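PDB 3S9V: abietadiene synthase, chloroplastic from Abies grandis, which belongs to the terpene synthase family, as a largely helical plastid protein with a domain of the terpene synthase N-terminal family and one of the metal-binding family. Local coordinates for residues Lys427-Leu432 / Ala751-Leu756; Asn634-Ile639 / Met674-Arg679; Leu680-Lys685 / Leu756-Gly761. One frame throughout, in Å; residues are numbered along the deposited sequence.

Interaction 1: residues Lys427-Leu432 / Ala751-Leu756; sequences KSMPRL and ARIMQL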
loop_
_atom_site.group_PDB
_atom_site.type_symbol
_atom_site.label_atom_id
_atom_site.label_comp_id
_atom_site.label_asym_id
_atom_site.label_seq_id
_atom_site.Cartn_x
_atom_site.Cartn_y
_atom_site.Cartn_z
ATOM N N LYS A 427 7.778 -7.749 5.441
ATOM C CA LYS A 427 7.389 -8.089 6.807
ATOM C C LYS A 427 5.907 -7.859 7.039
ATOM O O LYS A 427 5.417 -8.033 8.153
ATOM C CB LYS A 427 8.154 -7.240 7.825
ATOM C CG LYS A 427 9.654 -7.362 7.783
ATOM C CD LYS A 427 10.262 -6.514 8.882
ATOM C CE LYS A 427 11.769 -6.478 8.790
ATOM N NZ LYS A 427 12.350 -5.658 9.890
ATOM N N SER A 428 5.199 -7.462 5.992
ATOM C CA SER A 428 3.781 -7.184 6.109
ATOM C C SER A 428 2.887 -8.331 5.621
ATOM O O SER A 428 2.814 -8.607 4.422
ATOM C CB SER A 428 3.456 -5.904 5.340
ATOM O OG SER A 428 2.082 -5.576 5.462
ATOM N N MET A 429 2.211 -8.994 6.558
ATOM C CA MET A 429 1.309 -10.092 6.219
ATOM C C MET A 429 -0.070 -9.481 5.951
ATOM O O MET A 429 -0.505 -8.580 6.665
ATOM C CB MET A 429 1.225 -11.099 7.374
ATOM C CG MET A 429 2.575 -11.465 8.014
ATOM S SD MET A 429 3.837 -12.025 6.844
ATOM C CE MET A 429 2.931 -13.344 6.025
ATOM N N PRO A 430 -0.775 -9.971 4.921
ATOM C CA PRO A 430 -2.105 -9.487 4.529
ATOM C C PRO A 430 -3.106 -9.162 5.645
ATOM O O PRO A 430 -3.682 -8.068 5.659
ATOM C CB PRO A 430 -2.609 -10.590 3.600
ATOM C CG PRO A 430 -1.355 -11.052 2.936
ATOM C CD PRO A 430 -0.378 -11.129 4.098
ATOM N N ARG A 431 -3.329 -10.091 6.571
ATOM C CA ARG A 431 -4.287 -9.830 7.644
ATOM C C ARG A 431 -3.832 -8.698 8.562
ATOM O O ARG A 431 -4.633 -7.848 8.954
ATOM C CB ARG A 431 -4.542 -11.093 8.472
ATOM C CG ARG A 431 -5.294 -12.196 7.734
ATOM C CD ARG A 431 -6.767 -11.848 7.503
ATOM N NE ARG A 431 -6.963 -11.036 6.307
ATOM C CZ ARG A 431 -8.139 -10.559 5.911
ATOM N NH1 ARG A 431 -9.241 -10.803 6.617
ATOM N NH2 ARG A 431 -8.218 -9.857 4.791
ATOM N N LEU A 432 -2.548 -8.679 8.902
ATOM C CA LEU A 432 -2.032 -7.631 9.779
ATOM C C LEU A 432 -2.106 -6.250 9.117
ATOM O O LEU A 432 -2.443 -5.259 9.778
ATOM C CB LEU A 432 -0.597 -7.959 10.197
ATOM C CG LEU A 432 -0.496 -9.254 11.011
ATOM C CD1 LEU A 432 0.955 -9.547 11.378
ATOM C CD2 LEU A 432 -1.347 -9.111 12.270
ATOM N N ALA A 751 8.167 -16.968 3.244
ATOM C CA ALA A 751 9.416 -16.234 3.485
ATOM C C ALA A 751 9.115 -14.999 4.351
ATOM O O ALA A 751 9.858 -14.684 5.277
ATOM C CB ALA A 751 10.067 -15.801 2.151
ATOM N N ARG A 752 8.011 -14.316 4.055
ATOM C CA ARG A 752 7.630 -13.126 4.812
ATOM C C ARG A 752 7.382 -13.430 6.282
ATOM O O ARG A 752 7.825 -12.686 7.156
ATOM C CB ARG A 752 6.377 -12.494 4.216
ATOM C CG ARG A 752 6.532 -12.095 2.765
ATOM C CD ARG A 752 5.213 -11.628 2.184
ATOM N NE ARG A 752 5.048 -10.189 2.288
ATOM C CZ ARG A 752 4.006 -9.528 1.798
ATOM N NH1 ARG A 752 3.034 -10.186 1.182
ATOM N NH2 ARG A 752 3.954 -8.207 1.895
ATOM N N ILE A 753 6.665 -14.515 6.549
ATOM C CA ILE A 753 6.379 -14.903 7.919
ATOM C C ILE A 753 7.679 -14.974 8.715
ATOM O O ILE A 753 7.715 -14.564 9.870
ATOM C CB ILE A 753 5.636 -16.267 7.977
ATOM C CG1 ILE A 753 4.137 -16.038 7.811
ATOM C CG2 ILE A 753 5.883 -16.963 9.307
ATOM C CD1 ILE A 753 3.531 -15.168 8.914
ATOM N N MET A 754 8.745 -15.477 8.095
ATOM C CA MET A 754 10.034 -15.571 8.777
ATOM C C MET A 754 10.651 -14.182 8.980
ATOM O O MET A 754 11.242 -13.897 10.020
ATOM C CB MET A 754 10.990 -16.469 7.988
ATOM C CG MET A 754 10.598 -17.951 7.969
ATOM S SD MET A 754 10.666 -18.771 9.590
ATOM C CE MET A 754 12.449 -18.958 9.783
ATOM N N GLN A 755 10.521 -13.319 7.983
ATOM C CA GLN A 755 11.047 -11.974 8.107
ATOM C C GLN A 755 10.349 -11.288 9.290
ATOM O O GLN A 755 10.960 -10.503 10.007
ATOM C CB GLN A 755 10.791 -11.182 6.824
ATOM C CG GLN A 755 11.659 -11.588 5.645
ATOM C CD GLN A 755 13.130 -11.481 5.961
ATOM O OE1 GLN A 755 13.573 -10.502 6.548
ATOM N NE2 GLN A 755 13.898 -12.485 5.566
ATOM N N LEU A 756 9.070 -11.601 9.499
ATOM C CA LEU A 756 8.309 -11.005 10.595
ATOM C C LEU A 756 8.677 -11.594 11.963
ATOM O O LEU A 756 8.935 -10.859 12.916
ATOM C CB LEU A 756 6.804 -11.172 10.356
ATOM C CG LEU A 756 5.893 -10.596 11.454
ATOM C CD1 LEU A 756 6.047 -9.079 11.522
ATOM C CD2 LEU A 756 4.449 -10.958 11.170
#
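Met429 reaches the helix 741-757 with its sulfur and end methyl, and most of the apolar contact is built around it. Its CE lies 3.4 Å from CG1 of Ile753, tighter than usual van der Waals contact, and the two side chains cross at about a right angle. SD rests 3.7 Å from CB of Arg752, while CG touches Leu756 CD2, also at 3.7 Å. The Met429 chain gets there by folding back: bends at chi2 (-53°) and chi3 (-54°) curl it against the helix. The same Leu756 CD2 also meets Leu432 CD1 tip to tip at 3.8 Å, and the CD1 branch of Leu756 lies 3.6 Å from the carbonyl O of Lys427. The aliphatic part of Lys427 runs across Gln755.

The polar half belongs to Arg752. The carbonyl O of Ser428 sits over one face of its guanidinium, 3.0 Å from CZ and 2.8 Å from NH2, but the approach is wrong for a hydrogen bond. The group is held by others instead: NH1 makes a salt bridge with Glu749, NH2 donates to the carbonyl of Trp425, and the Trp425 ring adds a cation-pi contact. Ser428 turns its hydroxyl elsewhere, to Tyr419 and Glu433. Further out, Ser513 of helix 504-514 touches both Met429 and Ile753.

Met429 is the N-cap residue of helix 430-440, so this is the lead-in to one helix laid across the side of another in the helical terpene synthase fold. Chemically, the join is greasy at Met429 and the leucines; at Arg752 it is probably electrostatic, a carbonyl dipole facing a cation whose N-H groups are directed to neighbouring residues.

Interaction 2: residues Asn634-Ile639 / Met674-Arg679; sequences NASVSI and MGLTGR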
loop_
_atom_site.group_PDB
_atom_site.type_symbol
_atom_site.label_atom_id
_atom_site.label_comp_id
_atom_site.label_asym_id
_atom_site.label_seq_id
_atom_site.Cartn_x
_atom_site.Cartn_y
_atom_site.Cartn_z
ATOM N N ASN A 634 22.901 -26.641 2.880
ATOM C CA ASN A 634 22.149 -27.597 3.697
ATOM C C ASN A 634 21.143 -26.881 4.616
ATOM O O ASN A 634 20.004 -27.326 4.782
ATOM C CB ASN A 634 23.097 -28.424 4.563
ATOM C CG ASN A 634 22.375 -29.512 5.335
ATOM O OD1 ASN A 634 21.890 -30.481 4.757
ATOM N ND2 ASN A 634 22.290 -29.352 6.644
ATOM N N ALA A 635 21.577 -25.766 5.202
ATOM C CA ALA A 635 20.749 -24.988 6.117
ATOM C C ALA A 635 19.525 -24.358 5.441
ATOM O O ALA A 635 18.493 -24.146 6.083
ATOM C CB ALA A 635 21.610 -23.914 6.801
ATOM N N SER A 636 19.635 -24.068 4.149
ATOM C CA SER A 636 18.526 -23.484 3.398
ATOM C C SER A 636 17.395 -24.498 3.351
ATOM O O SER A 636 16.232 -24.137 3.163
ATOM C CB SER A 636 18.948 -23.150 1.959
ATOM O OG SER A 636 19.958 -22.162 1.942
ATOM N N VAL A 637 17.753 -25.768 3.507
ATOM C CA VAL A 637 16.784 -26.855 3.500
ATOM C C VAL A 637 16.376 -27.266 4.918
ATOM O O VAL A 637 15.200 -27.516 5.185
ATOM C CB VAL A 637 17.344 -28.092 2.758
ATOM C CG1 VAL A 637 16.385 -29.243 2.887
ATOM C CG2 VAL A 637 17.566 -27.759 1.287
ATOM N N SER A 638 17.341 -27.321 5.831
ATOM C CA SER A 638 17.043 -27.712 7.207
ATOM C C SER A 638 16.052 -26.756 7.867
ATOM O O SER A 638 15.344 -27.150 8.786
ATOM C CB SER A 638 18.320 -27.771 8.051
ATOM O OG SER A 638 18.769 -26.468 8.363
ATOM N N ILE A 639 16.005 -25.508 7.404
ATOM C CA ILE A 639 15.082 -24.528 7.972
ATOM C C ILE A 639 13.632 -25.001 7.768
ATOM O O ILE A 639 12.706 -24.486 8.379
ATOM C CB ILE A 639 15.333 -23.098 7.362
ATOM C CG1 ILE A 639 14.605 -22.044 8.193
ATOM C CG2 ILE A 639 14.930 -23.049 5.894
ATOM C CD1 ILE A 639 15.057 -21.994 9.657
ATOM N N MET A 674 13.467 -18.791 -1.028
ATOM C CA MET A 674 12.579 -18.724 0.123
ATOM C C MET A 674 13.313 -19.347 1.292
ATOM O O MET A 674 13.399 -18.764 2.374
ATOM C CB MET A 674 11.282 -19.503 -0.154
ATOM C CG MET A 674 10.392 -19.698 1.072
ATOM S SD MET A 674 9.154 -21.016 0.858
ATOM C CE MET A 674 10.235 -22.421 0.945
ATOM N N GLY A 675 13.841 -20.544 1.061
ATOM C CA GLY A 675 14.581 -21.239 2.099
ATOM C C GLY A 675 15.804 -20.454 2.534
ATOM O O GLY A 675 16.098 -20.363 3.728
ATOM N N LEU A 676 16.521 -19.882 1.570
ATOM C CA LEU A 676 17.716 -19.106 1.885
ATOM C C LEU A 676 17.388 -17.914 2.771
ATOM O O LEU A 676 17.999 -17.745 3.824
ATOM C CB LEU A 676 18.419 -18.625 0.605
ATOM C CG LEU A 676 19.668 -17.748 0.783
ATOM C CD1 LEU A 676 20.703 -18.513 1.588
ATOM C CD2 LEU A 676 20.248 -17.347 -0.593
ATOM N N THR A 677 16.426 -17.091 2.365
ATOM C CA THR A 677 16.080 -15.926 3.176
ATOM C C THR A 677 15.579 -16.305 4.572
ATOM O O THR A 677 15.877 -15.614 5.552
ATOM C CB THR A 677 15.009 -15.027 2.500
ATOM O OG1 THR A 677 13.787 -15.758 2.335
ATOM C CG2 THR A 677 15.509 -14.528 1.149
ATOM N N GLY A 678 14.824 -17.396 4.665
ATOM C CA GLY A 678 14.310 -17.815 5.956
ATOM C C GLY A 678 15.457 -18.207 6.865
ATOM O O GLY A 678 15.523 -17.801 8.029
ATOM N N ARG A 679 16.378 -18.994 6.329
ATOM C CA ARG A 679 17.532 -19.432 7.094
ATOM C C ARG A 679 18.366 -18.269 7.623
ATOM O O ARG A 679 18.737 -18.245 8.793
ATOM C CB ARG A 679 18.449 -20.294 6.237
ATOM C CG ARG A 679 19.696 -20.759 6.981
ATOM C CD ARG A 679 19.357 -22.014 7.737
ATOM N NE ARG A 679 19.309 -21.838 9.173
ATOM C CZ ARG A 679 18.773 -22.723 10.011
ATOM N NH1 ARG A 679 18.781 -22.480 11.314
ATOM N NH2 ARG A 679 18.215 -23.838 9.552
#
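Ser636 and Gly675 meet within the terpene synthase alpha-helical fold, where the short helical segments 634-638 and 674-679 cross at 88°, their axes 7.8 Å apart at closest approach. Helix 628-638 breaks off here before helix 641-648 resumes, an arrangement consistent with the broken helix G of class I terpene synthases, and helix 669-693 passes beside the break.

The close backbone approach is at Gly675. With no side chain there, the carbonyl O of Ser636 comes within 3.5 Å of Gly675 CA, close enough for a CA-H...O contact. Ile639 fills in next to it: CG2 packs 3.6 Å from the carbonyl O of Gly675, while CG1 lies more loosely against Gly678. From beyond, Met754 of helix 741-757 touches Ile639. Arg679 belongs to this tight part too, its chain packed closely on Ala635; bends at chi2 (85°) and chi3 (-110°) bring the guanidinium to Ala635, Ser638 and Ile639. The carbonyl O of Ala635 stands at the edge of the group and takes a weak bond from NH2, less certain because that oxygen is crowded in the model. Ser638 OG is near NH2 but poorly angled for bonding; its partner is Glu616. Ile639 CD1 rides 3.6 Å above one guanidinium face, and a salt bridge from NE to Asp683, one turn on, anchors the arginine.

The thin side is at partly exposed Ser636 and Leu676. The Ser636 hydroxyl bonds to the carbonyl of Ile632 within its own helix, and across the contact its OG merely touches Leu676 CD1, at 3.7 Å.

Interaction 3: residues Leu680-Lys685 / Leu756-Gly761; sequences LVNDTK and LFYMQG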
loop_
_atom_site.group_PDB
_atom_site.type_symbol
_atom_site.label_atom_id
_atom_site.label_comp_id
_atom_site.label_asym_id
_atom_site.label_seq_id
_atom_site.Cartn_x
_atom_site.Cartn_y
_atom_site.Cartn_z
ATOM N N LEU A 680 18.682 -17.322 6.749
ATOM C CA LEU A 680 19.511 -16.185 7.138
ATOM C C LEU A 680 18.887 -15.249 8.173
ATOM O O LEU A 680 19.576 -14.802 9.094
ATOM C CB LEU A 680 19.920 -15.377 5.900
ATOM C CG LEU A 680 20.731 -16.123 4.832
ATOM C CD1 LEU A 680 21.176 -15.156 3.745
ATOM C CD2 LEU A 680 21.942 -16.770 5.471
ATOM N N VAL A 681 17.601 -14.938 8.034
ATOM C CA VAL A 681 16.983 -14.043 9.001
ATOM C C VAL A 681 16.980 -14.736 10.354
ATOM O O VAL A 681 17.282 -14.122 11.373
ATOM C CB VAL A 681 15.537 -13.653 8.604
ATOM C CG1 VAL A 681 14.583 -14.826 8.792
ATOM C CG2 VAL A 681 15.092 -12.454 9.436
ATOM N N ASN A 682 16.669 -16.029 10.341
ATOM C CA ASN A 682 16.631 -16.848 11.545
ATOM C C ASN A 682 18.001 -16.878 12.230
ATOM O O ASN A 682 18.098 -16.732 13.451
ATOM C CB ASN A 682 16.189 -18.271 11.171
ATOM C CG ASN A 682 16.098 -19.206 12.372
ATOM O OD1 ASN A 682 17.104 -19.525 13.001
ATOM N ND2 ASN A 682 14.884 -19.657 12.687
ATOM N N ASP A 683 19.055 -17.044 11.431
ATOM C CA ASP A 683 20.427 -17.126 11.936
ATOM C C ASP A 683 21.012 -15.816 12.462
ATOM O O ASP A 683 21.673 -15.806 13.497
ATOM C CB ASP A 683 21.351 -17.699 10.850
ATOM C CG ASP A 683 21.391 -19.224 10.851
ATOM O OD1 ASP A 683 20.387 -19.866 11.229
ATOM O OD2 ASP A 683 22.430 -19.785 10.456
ATOM N N THR A 684 20.790 -14.716 11.753
ATOM C CA THR A 684 21.318 -13.433 12.201
ATOM C C THR A 684 20.739 -13.075 13.568
ATOM O O THR A 684 21.341 -12.325 14.336
ATOM C CB THR A 684 20.968 -12.306 11.216
ATOM O OG1 THR A 684 19.546 -12.253 11.040
ATOM C CG2 THR A 684 21.641 -12.542 9.875
ATOM N N LYS A 685 19.570 -13.629 13.865
ATOM C CA LYS A 685 18.888 -13.377 15.124
ATOM C C LYS A 685 19.320 -14.372 16.200
ATOM O O LYS A 685 20.124 -14.051 17.073
ATOM C CB LYS A 685 17.375 -13.478 14.908
ATOM C CG LYS A 685 16.511 -12.918 16.033
ATOM C CD LYS A 685 16.423 -11.397 15.968
ATOM C CE LYS A 685 15.372 -10.861 16.935
ATOM N NZ LYS A 685 15.178 -9.387 16.800
ATOM N N LEU A 756 9.070 -11.601 9.499
ATOM C CA LEU A 756 8.309 -11.005 10.595
ATOM C C LEU A 756 8.677 -11.594 11.963
ATOM O O LEU A 756 8.935 -10.859 12.916
ATOM C CB LEU A 756 6.804 -11.172 10.356
ATOM C CG LEU A 756 5.893 -10.596 11.454
ATOM C CD1 LEU A 756 6.047 -9.079 11.522
ATOM C CD2 LEU A 756 4.449 -10.958 11.170
ATOM N N PHE A 757 8.714 -12.917 12.063
ATOM C CA PHE A 757 9.038 -13.535 13.336
ATOM C C PHE A 757 10.448 -13.239 13.812
ATOM O O PHE A 757 10.680 -13.126 15.008
ATOM C CB PHE A 757 8.844 -15.055 13.273
ATOM C CG PHE A 757 7.409 -15.495 13.350
ATOM C CD1 PHE A 757 7.090 -16.848 13.395
ATOM C CD2 PHE A 757 6.376 -14.566 13.383
ATOM C CE1 PHE A 757 5.765 -17.271 13.472
ATOM C CE2 PHE A 757 5.052 -14.976 13.459
ATOM C CZ PHE A 757 4.747 -16.333 13.504
ATOM N N TYR A 758 11.387 -13.112 12.882
ATOM C CA TYR A 758 12.778 -12.863 13.244
ATOM C C TYR A 758 13.274 -11.494 12.813
ATOM O O TYR A 758 14.466 -11.307 12.576
ATOM C CB TYR A 758 13.669 -13.949 12.634
ATOM C CG TYR A 758 13.317 -15.343 13.094
ATOM C CD1 TYR A 758 13.731 -15.822 14.340
ATOM C CD2 TYR A 758 12.530 -16.176 12.299
ATOM C CE1 TYR A 758 13.364 -17.103 14.783
ATOM C CE2 TYR A 758 12.159 -17.444 12.728
ATOM C CZ TYR A 758 12.576 -17.904 13.966
ATOM O OH TYR A 758 12.190 -19.162 14.372
ATOM N N MET A 759 12.363 -10.535 12.721
ATOM C CA MET A 759 12.730 -9.190 12.306
ATOM C C MET A 759 13.663 -8.494 13.293
ATOM O O MET A 759 13.707 -8.825 14.481
ATOM C CB MET A 759 11.474 -8.333 12.090
ATOM C CG MET A 759 10.648 -8.054 13.336
ATOM S SD MET A 759 9.152 -7.109 12.937
ATOM C CE MET A 759 9.860 -5.491 12.598
ATOM N N GLN A 760 14.414 -7.531 12.774
ATOM C CA GLN A 760 15.348 -6.751 13.574
ATOM C C GLN A 760 14.543 -5.933 14.582
ATOM O O GLN A 760 13.817 -5.008 14.207
ATOM C CB GLN A 760 16.152 -5.819 12.662
ATOM C CG GLN A 760 17.266 -5.070 13.363
ATOM C CD GLN A 760 18.320 -6.004 13.916
ATOM O OE1 GLN A 760 18.995 -6.711 13.166
ATOM N NE2 GLN A 760 18.464 -6.017 15.236
ATOM N N GLY A 761 14.664 -6.280 15.859
ATOM C CA GLY A 761 13.931 -5.561 16.885
ATOM C C GLY A 761 14.528 -4.200 17.178
ATOM O O GLY A 761 14.479 -3.295 16.345
#
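Asn682 lies along one face of the Tyr758 ring, the two side chains side by side and pointing the same way. Both segments belong to the helical terpene synthase fold: Asn682 opens the sequence pattern NDxxTxxxE, which in class I relatives is the second metal-binding motif, and Tyr758 is where helix 741-757 gives way to a loop. The overlap begins at the backbone, with Asn682 CA 4.2 Å from the ring centroid in a CH-pi contact. It ends at the amide, whose ND2 comes 3.2 Å from Tyr758 CZ. The amide plane is turned 49° from the ring, and although ND2 is also close to the Tyr758 hydroxyl, the angle is too poor for a hydrogen bond.

Val681 supports the root of the same side chain, its CG2 methyl 3.8 Å from Tyr758 CB and 3.4 Å from Tyr758 O. Met723 of helix 712-736 and Met754 and Gln755 of helix 741-757 also touch Val681.

Lys685 passes the ring at its edge with CG, then turns at chi2 (79°) and runs out extended along the departing loop, whose residues Gln760 and Gly761 are exposed and poorly ordered. Its ammonium ties down the better ordered start of that loop: NZ donates to the carbonyl O of Met759 at 2.8 Å, approaching at a C=O...N angle of 150° and tilted out of the carbonyl plane.

From the N terminus, residues 427-432 come first, and their partner waits until 751-756, so interaction 1 closes a mostly helical loop of more than three hundred residues. Within that span interaction 2 opens at 634-639 and closes again at 674-679, a short local return. Interaction 3 then opens on the very next turn of helix 669-693 and closes only at 756-761, crossing interaction 1 and sharing Leu756 with it. Helix 669-693 thus links interactions 2 and 3, and helix 741-757 links 1 and 3. Met754, in the 751-756 segment of interaction 1, also packs on residues of interactions 2 and 3, so the three contacts adjoin.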